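Local coordinates for ComZ (PDB 6QVI), which probably acts as a DNA receptor at the tip of the competence pilus, joining a pseudopilin-like domain to a beta-solenoid domain, at residues 33-36 with 37-41; 198-201 with 202-205. One frame throughout, in Å; residues are numbered along the deposited sequence.

Contact 1: residues 33-36 with 37-41; sequences FQQY and VWREQ
F33 to E40 lie in the C-terminal part of helix 12-40. V37 N bonds to F33 O at 2.9 Å, and W38 N bonds to Q34 O at 2.9 Å. A further i to i+4 bond, from E40 N to Y36 O, is weak at 3.4 Å.

One turn apart, F33 and V37 meet in a CH-pi contact. V37 CG1 lies over one face of the F33 ring, 3.7 Å from its centroid and displaced toward the rim. F33 CG is anti to the backbone N (chi1 178°), and the ring leans along the helix toward V37. F518, on strand 517-529, makes an edge-to-face contact with F33. This is consistent with the pseudopilin-like domain, where a long N-terminal helix packs on an antiparallel sheet, as in type IV pilins.

Q35 and R39 make the polar pair. R39 NH1 donates to Q35 OE1 at 3.0 Å. The acceptor lies near the guanidinium plane, but NH1 sits 51° out of the carbonyl plane of the amide. NH1 also gives a weak bond to the backbone Q35 O at 3.4 Å. Both groups are held from outside as well: Q35 NE2 bonds to D60 O, and R39 NE to T53 O.

Y36 and E40 pair through carbon. E40 CG comes within 3.9 Å of Y36 CE2, and the ring and carboxylate planes are 22° apart. E40 OE2 is hydrogen-bonded to S132 OG.

Contact 2: residues 198-201 with 202-205; sequences VEPS and YRQV
E199 and P200 bond to Y202 and R203 through two successive i to i+3 backbone links. Y202 N reaches E199 O at 2.8 Å, and R203 N reaches P200 O at 3.1 Å. In both, the donor stands well above the carbonyl plane. This is a short 3-10 turn. It ends the loop after strand 180-187 and leads into strand 204-205. That short strand runs antiparallel to 180-187, in what is probably the beta-solenoid domain. Backbone hydrogen bonds link R203 with L188 and V205 with Y186, joining this stretch to strand 180-187 and the residue after it.

R203 carries most of the side-chain contact. Its chain folds back over the turn instead of following the strand. A bend at chi2 (-129°) helps to turn it that way. R203 CD packs against V198 CG2 at 3.4 Å. The guanidinium then runs alongside the proline ring of P200, the two side chains pointing the same way. R203 NH2 is 3.2 Å from P200 CD, a contact of an apolar ring with a charged group.

Y202 CD1 approaches E199 CB at 3.7 Å. The Y202 side chain also touches P429, while the E199 side chain rests on L427 and N430. The carbonyl oxygen of V198 lies over one face of the R203 guanidinium, 2.9 Å above its plane and offset toward the rim, without the angle for a hydrogen bond.

Overall arrangement
The two contacts probably belong to different domains of ComZ: contact 1 lies near the end of the long helix of the pseudopilin-like part, contact 2 in a turn of the beta-solenoid part. Contact 1 comes well before contact 2 along the chain, and their centres are about 25 Å apart. Their nearest atoms are about 8 Å apart, so they do not touch. Contact 1 lies about 17 Å and contact 2 about 18 Å from the centre of the chain, measured between centres. Contact 1 is partly buried, whereas contact 2 is a surface contact. Both are local contacts, one along a helix and one round a turn.

Contact 1: residues 33-36 with 37-41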
ATOM      1  N   PHE A  33     -14.581   2.406 -18.211  1.00 65.51           N
ATOM      2  CA  PHE A  33     -13.981   1.232 -17.600  1.00 67.20           C
ATOM      3  C   PHE A  33     -12.463   1.296 -17.670  1.00 68.51           C
ATOM      4  O   PHE A  33     -11.782   0.797 -16.766  1.00 67.26           O
ATOM      5  CB  PHE A  33     -14.481  -0.053 -18.287  1.00 64.01           C
ATOM      6  CG  PHE A  33     -13.857  -1.328 -17.742  1.00 62.00           C
ATOM      7  CD1 PHE A  33     -12.792  -1.931 -18.393  1.00 68.56           C
ATOM      8  CD2 PHE A  33     -14.320  -1.913 -16.583  1.00 63.40           C
ATOM      9  CE1 PHE A  33     -12.206  -3.105 -17.906  1.00 70.58           C
ATOM     10  CE2 PHE A  33     -13.705  -3.079 -16.065  1.00 63.72           C
ATOM     11  CZ  PHE A  33     -12.664  -3.667 -16.728  1.00 65.39           C
ATOM     12  N   GLN A  34     -11.910   1.876 -18.736  1.00 64.37           N
ATOM     13  CA  GLN A  34     -10.459   1.915 -18.819  1.00 67.28           C
ATOM     14  C   GLN A  34      -9.892   2.950 -17.856  1.00 60.87           C
ATOM     15  O   GLN A  34      -8.811   2.760 -17.292  1.00 68.12           O
ATOM     16  CB  GLN A  34      -9.985   2.204 -20.238  1.00 75.52           C
ATOM     17  CG  GLN A  34      -8.514   1.891 -20.346  1.00 96.66           C
ATOM     18  CD  GLN A  34      -7.815   2.613 -21.465  1.00111.80           C
ATOM     19  OE1 GLN A  34      -7.473   3.792 -21.332  1.00119.64           O
ATOM     20  NE2 GLN A  34      -7.539   1.906 -22.546  1.00116.02           N
ATOM     21  N   GLN A  35     -10.637   4.025 -17.616  1.00 61.92           N
ATOM     22  CA  GLN A  35     -10.272   4.944 -16.555  1.00 70.25           C
ATOM     23  C   GLN A  35     -10.380   4.267 -15.196  1.00 72.60           C
ATOM     24  O   GLN A  35      -9.665   4.646 -14.264  1.00 64.96           O
ATOM     25  CB  GLN A  35     -11.161   6.184 -16.625  1.00 68.65           C
ATOM     26  CG  GLN A  35     -10.736   7.159 -17.721  1.00 71.10           C
ATOM     27  CD  GLN A  35      -9.636   8.084 -17.241  1.00 76.28           C
ATOM     28  OE1 GLN A  35      -9.761   8.705 -16.192  1.00 79.63           O
ATOM     29  NE2 GLN A  35      -8.539   8.147 -17.981  1.00 82.63           N
ATOM     30  N   TYR A  36     -11.250   3.252 -15.076  1.00 74.84           N
ATOM     31  CA  TYR A  36     -11.373   2.511 -13.828  1.00 69.42           C
ATOM     32  C   TYR A  36     -10.213   1.539 -13.621  1.00 71.54           C
ATOM     33  O   TYR A  36      -9.770   1.344 -12.491  1.00 81.73           O
ATOM     34  CB  TYR A  36     -12.702   1.753 -13.790  1.00 63.48           C
ATOM     35  CG  TYR A  36     -12.651   0.521 -12.896  1.00 69.40           C
ATOM     36  CD1 TYR A  36     -12.434  -0.745 -13.424  1.00 71.02           C
ATOM     37  CD2 TYR A  36     -12.802   0.640 -11.510  1.00 77.28           C
ATOM     38  CE1 TYR A  36     -12.380  -1.849 -12.617  1.00 78.09           C
ATOM     39  CE2 TYR A  36     -12.756  -0.475 -10.678  1.00 82.07           C
ATOM     40  CZ  TYR A  36     -12.543  -1.719 -11.241  1.00 86.55           C
ATOM     41  OH  TYR A  36     -12.492  -2.845 -10.437  1.00 94.74           O
ATOM     42  N   VAL A  37      -9.716   0.924 -14.687  1.00 70.44           N
ATOM     43  CA  VAL A  37      -8.573   0.023 -14.557  1.00 76.93           C
ATOM     44  C   VAL A  37      -7.281   0.805 -14.428  1.00 82.92           C
ATOM     45  O   VAL A  37      -6.297   0.290 -13.892  1.00 93.07           O
ATOM     46  CB  VAL A  37      -8.469  -0.979 -15.727  1.00 84.40           C
ATOM     47  CG1 VAL A  37      -9.839  -1.563 -16.082  1.00 81.74           C
ATOM     48  CG2 VAL A  37      -7.788  -0.335 -16.939  1.00 83.93           C
ATOM     49  N   TRP A  38      -7.218   2.028 -14.959  1.00 81.94           N
ATOM     50  CA  TRP A  38      -5.959   2.734 -14.802  1.00 95.60           C
ATOM     51  C   TRP A  38      -5.726   3.150 -13.359  1.00 98.24           C
ATOM     52  O   TRP A  38      -4.563   3.259 -12.934  1.00 96.12           O
ATOM     53  CB  TRP A  38      -5.886   3.958 -15.723  1.00 94.93           C
ATOM     54  CG  TRP A  38      -4.496   4.527 -15.715  1.00112.64           C
ATOM     55  CD1 TRP A  38      -3.338   3.896 -16.127  1.00122.74           C
ATOM     56  CD2 TRP A  38      -4.093   5.804 -15.211  1.00113.59           C
ATOM     57  NE1 TRP A  38      -2.249   4.713 -15.919  1.00124.31           N
ATOM     58  CE2 TRP A  38      -2.680   5.890 -15.361  1.00123.98           C
ATOM     59  CE3 TRP A  38      -4.783   6.887 -14.653  1.00102.13           C
ATOM     60  CZ2 TRP A  38      -1.954   7.021 -14.979  1.00124.39           C
ATOM     61  CZ3 TRP A  38      -4.062   8.005 -14.272  1.00106.87           C
ATOM     62  CH2 TRP A  38      -2.660   8.065 -14.438  1.00117.69           C
ATOM     63  N   ARG A  39      -6.794   3.299 -12.579  1.00 92.10           N
ATOM     64  CA  ARG A  39      -6.677   3.611 -11.162  1.00 90.22           C
ATOM     65  C   ARG A  39      -6.579   2.377 -10.287  1.00 91.15           C
ATOM     66  O   ARG A  39      -6.153   2.502  -9.135  1.00 94.90           O
ATOM     67  CB  ARG A  39      -7.890   4.428 -10.726  1.00 84.41           C
ATOM     68  CG  ARG A  39      -7.773   5.879 -11.045  1.00 82.63           C
ATOM     69  CD  ARG A  39      -9.088   6.555 -10.878  1.00 80.85           C
ATOM     70  NE  ARG A  39      -8.945   7.993 -11.071  1.00 86.84           N
ATOM     71  CZ  ARG A  39      -8.922   8.596 -12.258  1.00 82.49           C
ATOM     72  NH1 ARG A  39      -9.003   7.878 -13.377  1.00 73.15           N
ATOM     73  NH2 ARG A  39      -8.792   9.916 -12.319  1.00 81.62           N
ATOM     74  N   GLU A  40      -6.828   1.176 -10.826  1.00 88.58           N
ATOM     75  CA  GLU A  40      -6.606  -0.002 -10.015  1.00 90.77           C
ATOM     76  C   GLU A  40      -5.150  -0.417 -10.054  1.00110.85           C
ATOM     77  O   GLU A  40      -4.704  -1.159  -9.176  1.00114.90           O
ATOM     78  CB  GLU A  40      -7.558  -1.144 -10.424  1.00 73.63           C
ATOM     79  CG  GLU A  40      -8.944  -0.861  -9.797  1.00 71.39           C
ATOM     80  CD  GLU A  40      -9.238  -1.618  -8.483  1.00 88.71           C
ATOM     81  OE1 GLU A  40      -8.788  -2.759  -8.297  1.00103.12           O
ATOM     82  OE2 GLU A  40      -9.843  -1.014  -7.566  1.00 93.99           O
ATOM     83  N   GLN A  41      -4.424   0.076 -11.046  1.00118.92           N
ATOM     84  CA  GLN A  41      -2.979   0.256 -10.953  1.00125.08           C
ATOM     85  C   GLN A  41      -2.695   1.126  -9.735  1.00132.32           C
ATOM     86  O   GLN A  41      -1.656   0.987  -9.087  1.00142.55           O
ATOM     87  CB  GLN A  41      -2.435   0.906 -12.232  1.00123.57           C
ATOM     88  CG  GLN A  41      -0.953   1.262 -12.221  1.00131.36           C
ATOM     89  CD  GLN A  41      -0.661   2.574 -11.497  1.00135.82           C
ATOM     90  OE1 GLN A  41      -1.575   3.349 -11.209  1.00137.40           O
ATOM     91  NE2 GLN A  41       0.611   2.813 -11.177  1.00138.07           N
TER

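Contact 2: residues 198-201 with 202-205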
ATOM      1  N   VAL A 198      18.926   3.391  -4.196  1.00113.18           N
ATOM      2  CA  VAL A 198      17.594   3.672  -4.738  1.00117.87           C
ATOM      3  C   VAL A 198      17.682   4.087  -6.203  1.00127.98           C
ATOM      4  O   VAL A 198      18.661   4.701  -6.648  1.00134.32           O
ATOM      5  CB  VAL A 198      16.870   4.733  -3.884  1.00118.82           C
ATOM      6  CG1 VAL A 198      16.995   4.397  -2.428  1.00114.45           C
ATOM      7  CG2 VAL A 198      17.418   6.119  -4.134  1.00129.11           C
ATOM      8  N   GLU A 199      16.633   3.727  -6.943  1.00128.43           N
ATOM      9  CA  GLU A 199      16.463   4.092  -8.347  1.00137.37           C
ATOM     10  C   GLU A 199      16.404   5.610  -8.531  1.00134.93           C
ATOM     11  O   GLU A 199      15.838   6.313  -7.688  1.00135.35           O
ATOM     12  CB  GLU A 199      15.177   3.471  -8.903  1.00146.22           C
ATOM     13  CG  GLU A 199      15.195   1.960  -9.021  1.00150.93           C
ATOM     14  CD  GLU A 199      15.778   1.502 -10.345  1.00162.68           C
ATOM     15  OE1 GLU A 199      16.785   0.762 -10.320  1.00164.60           O
ATOM     16  OE2 GLU A 199      15.222   1.878 -11.405  1.00169.50           O
ATOM     17  N   PRO A 200      17.006   6.154  -9.622  1.00131.33           N
ATOM     18  CA  PRO A 200      16.944   7.607  -9.890  1.00128.82           C
ATOM     19  C   PRO A 200      15.571   8.250  -9.729  1.00129.28           C
ATOM     20  O   PRO A 200      15.425   9.244  -9.013  1.00127.79           O
ATOM     21  CB  PRO A 200      17.419   7.704 -11.343  1.00130.55           C
ATOM     22  CG  PRO A 200      18.325   6.529 -11.523  1.00134.17           C
ATOM     23  CD  PRO A 200      17.836   5.433 -10.606  1.00130.31           C
ATOM     24  N   SER A 201      14.554   7.709 -10.402  1.00129.92           N
ATOM     25  CA  SER A 201      13.214   8.285 -10.327  1.00130.60           C
ATOM     26  C   SER A 201      12.652   8.280  -8.917  1.00131.50           C
ATOM     27  O   SER A 201      11.596   8.884  -8.682  1.00134.28           O
ATOM     28  CB  SER A 201      12.254   7.525 -11.244  1.00133.23           C
ATOM     29  OG  SER A 201      10.911   7.677 -10.808  1.00131.31           O
ATOM     30  N   TYR A 202      13.333   7.638  -7.969  1.00128.97           N
ATOM     31  CA  TYR A 202      12.821   7.489  -6.617  1.00120.50           C
ATOM     32  C   TYR A 202      13.664   8.215  -5.580  1.00113.72           C
ATOM     33  O   TYR A 202      13.389   8.074  -4.381  1.00106.63           O
ATOM     34  CB  TYR A 202      12.727   5.994  -6.265  1.00115.14           C
ATOM     35  CG  TYR A 202      11.588   5.283  -6.978  1.00116.78           C
ATOM     36  CD1 TYR A 202      11.796   4.713  -8.230  1.00121.37           C
ATOM     37  CD2 TYR A 202      10.316   5.193  -6.419  1.00114.70           C
ATOM     38  CE1 TYR A 202      10.786   4.070  -8.904  1.00121.68           C
ATOM     39  CE2 TYR A 202       9.288   4.544  -7.091  1.00116.02           C
ATOM     40  CZ  TYR A 202       9.537   3.984  -8.336  1.00121.47           C
ATOM     41  OH  TYR A 202       8.544   3.335  -9.030  1.00124.64           O
ATOM     42  N   ARG A 203      14.686   8.979  -5.988  1.00111.61           N
ATOM     43  CA  ARG A 203      15.567   9.569  -4.976  1.00111.71           C
ATOM     44  C   ARG A 203      15.021  10.854  -4.365  1.00115.94           C
ATOM     45  O   ARG A 203      15.309  11.134  -3.197  1.00113.47           O
ATOM     46  CB  ARG A 203      16.970   9.799  -5.575  1.00116.71           C
ATOM     47  CG  ARG A 203      17.344   8.829  -6.673  1.00117.56           C
ATOM     48  CD  ARG A 203      18.704   8.165  -6.481  1.00118.17           C
ATOM     49  NE  ARG A 203      19.094   7.429  -7.677  1.00126.03           N
ATOM     50  CZ  ARG A 203      20.310   6.946  -7.916  1.00131.45           C
ATOM     51  NH1 ARG A 203      21.284   7.110  -7.032  1.00133.86           N
ATOM     52  NH2 ARG A 203      20.549   6.295  -9.049  1.00133.91           N
ATOM     53  N   GLN A 204      14.254  11.658  -5.112  1.00119.61           N
ATOM     54  CA  GLN A 204      13.533  12.788  -4.529  1.00117.38           C
ATOM     55  C   GLN A 204      12.126  12.805  -5.078  1.00112.17           C
ATOM     56  O   GLN A 204      11.919  13.026  -6.276  1.00112.94           O
ATOM     57  CB  GLN A 204      14.200  14.153  -4.743  1.00129.34           C
ATOM     58  CG  GLN A 204      14.805  14.444  -6.107  1.00142.59           C
ATOM     59  CD  GLN A 204      16.100  13.685  -6.323  1.00148.37           C
ATOM     60  OE1 GLN A 204      16.076  12.517  -6.670  1.00150.25           O
ATOM     61  NE2 GLN A 204      17.243  14.352  -6.115  1.00152.39           N
ATOM     62  N   VAL A 205      11.167  12.644  -4.185  1.00105.97           N
ATOM     63  CA  VAL A 205       9.751  12.649  -4.506  1.00 99.90           C
ATOM     64  C   VAL A 205       9.140  13.784  -3.694  1.00107.35           C
ATOM     65  O   VAL A 205       9.467  13.951  -2.512  1.00110.34           O
ATOM     66  CB  VAL A 205       9.083  11.288  -4.161  1.00 86.84           C
ATOM     67  CG1 VAL A 205       7.551  11.415  -3.993  1.00 86.82           C
ATOM     68  CG2 VAL A 205       9.440  10.176  -5.197  1.00 81.00           C
TER